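Trimethylamine-N-oxide reductase (Haemophilus influenzae, PDB 7L5I) probably reduces S- and N-oxides such as trimethylamine N-oxide at a molybdenum centre carried by two molybdopterin guanine dinucleotide cofactors. Local coordinates at residues A[664-669]-A[719-724]. Residues are numbered along the deposited sequence; the frame is centred on the assembly and turned at random.
Sequences EEYPLA and RIHSKR
A single water joins Y666 to H721, and no direct hydrogen bond crosses between 664-669 and 719-724. The water sits in plane at the edge of each ring, 2.8 Å from Y666 OH and 2.7 Å from H721 ND1, and links the two. With CG between the backbone N and the carbonyl carbon (chi1 51°), the imidazole swings toward the tyrosine, and chi2 of 111° turns its ND1 side to the water; the rings themselves come no closer than 4.0 Å, from Y666 CE1 to H721 ND1.

The rest of the contact is one tyrosine laid obliquely against the backbone of H721 to K723. Y666 CD1 lies 3.6 Å from the carbonyl O of H721, CE1 rests near CA of S722, and the hydroxyl oxygen is 3.6 Å from S722 C. At the other rim of the ring, Y666 CE2 lies 3.5 Å from K723 CG, on the same side of the ring plane as that carbonyl, and the extended lysine chain runs on past the ring. Within 664-669, E665 CG covers the opposite face of the tyrosine; on the other segment, R719 NH2 lies 3.3 Å above the plane of the H721 ring, toward its rim.

The CB of S722 points away from 664-669. Its OG accepts from R724 N at 3.0 Å, forming an ST turn, and also bonds to the carbonyl of L771. The contact thus packs the loop leading into strand 668-671 against 719-724, part of the molybdopterin dinucleotide-binding region, at the turn between the antiparallel strands 717-721 and 726-733. Strand 790-795 runs antiparallel to both 668-671 and 717-721 and lies between them, with I790 touching Y666 and Q792 touching H721.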
# COMPACT_ATOMS: atom_id res chain seq x y z
N GLU A 664 13.29 -14.28 -25.61
CA GLU A 664 14.38 -15.23 -25.38
C GLU A 664 15.26 -14.76 -24.23
O GLU A 664 15.70 -15.56 -23.40
CB GLU A 664 15.17 -15.38 -26.67
CG GLU A 664 16.32 -16.34 -26.60
CD GLU A 664 17.03 -16.46 -27.95
OE1 GLU A 664 17.20 -15.42 -28.62
OE2 GLU A 664 17.38 -17.59 -28.33
N GLU A 665 15.51 -13.46 -24.16
CA GLU A 665 16.39 -12.92 -23.13
C GLU A 665 15.72 -12.89 -21.77
O GLU A 665 16.37 -13.16 -20.74
CB GLU A 665 16.83 -11.51 -23.53
CG GLU A 665 17.96 -10.95 -22.68
CD GLU A 665 18.44 -9.60 -23.19
OE1 GLU A 665 17.76 -9.00 -24.05
OE2 GLU A 665 19.51 -9.15 -22.71
N TYR A 666 14.44 -12.58 -21.73
CA TYR A 666 13.67 -12.49 -20.48
C TYR A 666 12.40 -13.32 -20.61
O TYR A 666 11.34 -12.79 -20.96
CB TYR A 666 13.35 -11.03 -20.16
CG TYR A 666 14.57 -10.18 -20.04
CD1 TYR A 666 15.43 -10.35 -18.96
CD2 TYR A 666 14.88 -9.23 -20.99
CE1 TYR A 666 16.56 -9.58 -18.84
CE2 TYR A 666 16.01 -8.46 -20.87
CZ TYR A 666 16.85 -8.64 -19.78
OH TYR A 666 17.99 -7.88 -19.64
N PRO A 667 12.48 -14.62 -20.37
CA PRO A 667 11.36 -15.52 -20.71
C PRO A 667 10.30 -15.72 -19.64
O PRO A 667 9.31 -16.43 -19.90
CB PRO A 667 12.09 -16.85 -20.98
CG PRO A 667 13.26 -16.81 -20.08
CD PRO A 667 13.71 -15.36 -20.03
N LEU A 668 10.45 -15.11 -18.46
CA LEU A 668 9.51 -15.29 -17.37
C LEU A 668 8.87 -13.95 -17.01
O LEU A 668 9.48 -12.89 -17.19
CB LEU A 668 10.19 -15.83 -16.12
CG LEU A 668 10.85 -17.21 -16.31
CD1 LEU A 668 11.82 -17.47 -15.20
CD2 LEU A 668 9.77 -18.29 -16.38
N ALA A 669 7.63 -14.01 -16.52
CA ALA A 669 6.95 -12.82 -16.01
C ALA A 669 7.11 -12.74 -14.50
O ALA A 669 7.29 -13.76 -13.82
CB ALA A 669 5.46 -12.84 -16.38
N ARG A 719 19.95 -15.92 -9.22
CA ARG A 719 20.02 -14.55 -9.68
C ARG A 719 18.84 -14.28 -10.61
O ARG A 719 18.60 -15.02 -11.57
CB ARG A 719 21.34 -14.27 -10.41
CG ARG A 719 21.57 -12.80 -10.67
CD ARG A 719 22.96 -12.53 -11.26
NE ARG A 719 23.01 -12.99 -12.64
CZ ARG A 719 22.80 -12.23 -13.72
NH1 ARG A 719 22.57 -10.93 -13.60
NH2 ARG A 719 22.84 -12.77 -14.93
N ILE A 720 18.08 -13.23 -10.29
CA ILE A 720 16.97 -12.75 -11.12
C ILE A 720 17.43 -11.46 -11.77
O ILE A 720 18.01 -10.59 -11.10
CB ILE A 720 15.70 -12.53 -10.29
CG1 ILE A 720 15.40 -13.69 -9.37
CG2 ILE A 720 14.52 -12.26 -11.20
CD1 ILE A 720 14.29 -13.37 -8.37
N HIS A 721 17.18 -11.31 -13.07
CA HIS A 721 17.56 -10.05 -13.69
C HIS A 721 16.57 -9.61 -14.76
O HIS A 721 15.87 -10.42 -15.37
CB HIS A 721 18.98 -10.07 -14.27
CG HIS A 721 19.27 -11.23 -15.19
ND1 HIS A 721 19.45 -11.07 -16.54
CD2 HIS A 721 19.45 -12.55 -14.93
CE1 HIS A 721 19.72 -12.25 -17.08
NE2 HIS A 721 19.73 -13.16 -16.13
N SER A 722 16.49 -8.29 -14.91
CA SER A 722 15.66 -7.61 -15.87
C SER A 722 16.52 -6.58 -16.57
O SER A 722 17.70 -6.40 -16.26
CB SER A 722 14.46 -6.93 -15.20
OG SER A 722 14.88 -5.79 -14.48
N LYS A 723 15.91 -5.84 -17.50
CA LYS A 723 16.66 -4.75 -18.11
C LYS A 723 17.06 -3.69 -17.09
O LYS A 723 18.00 -2.94 -17.33
CB LYS A 723 15.85 -4.08 -19.21
CG LYS A 723 15.51 -4.99 -20.36
CD LYS A 723 15.26 -4.18 -21.62
CE LYS A 723 14.60 -5.01 -22.71
NZ LYS A 723 13.84 -4.16 -23.67
N ARG A 724 16.37 -3.63 -15.95
CA ARG A 724 16.66 -2.59 -14.98
C ARG A 724 17.74 -2.97 -13.98
O ARG A 724 18.41 -2.07 -13.44
CB ARG A 724 15.38 -2.21 -14.19
CG ARG A 724 14.48 -1.18 -14.85
CD ARG A 724 13.78 -1.73 -16.09
NE ARG A 724 12.99 -2.92 -15.76
CZ ARG A 724 12.33 -3.66 -16.64
NH1 ARG A 724 12.36 -3.36 -17.94
NH2 ARG A 724 11.65 -4.72 -16.20
O HOH W 1 19.86 -8.73 -17.78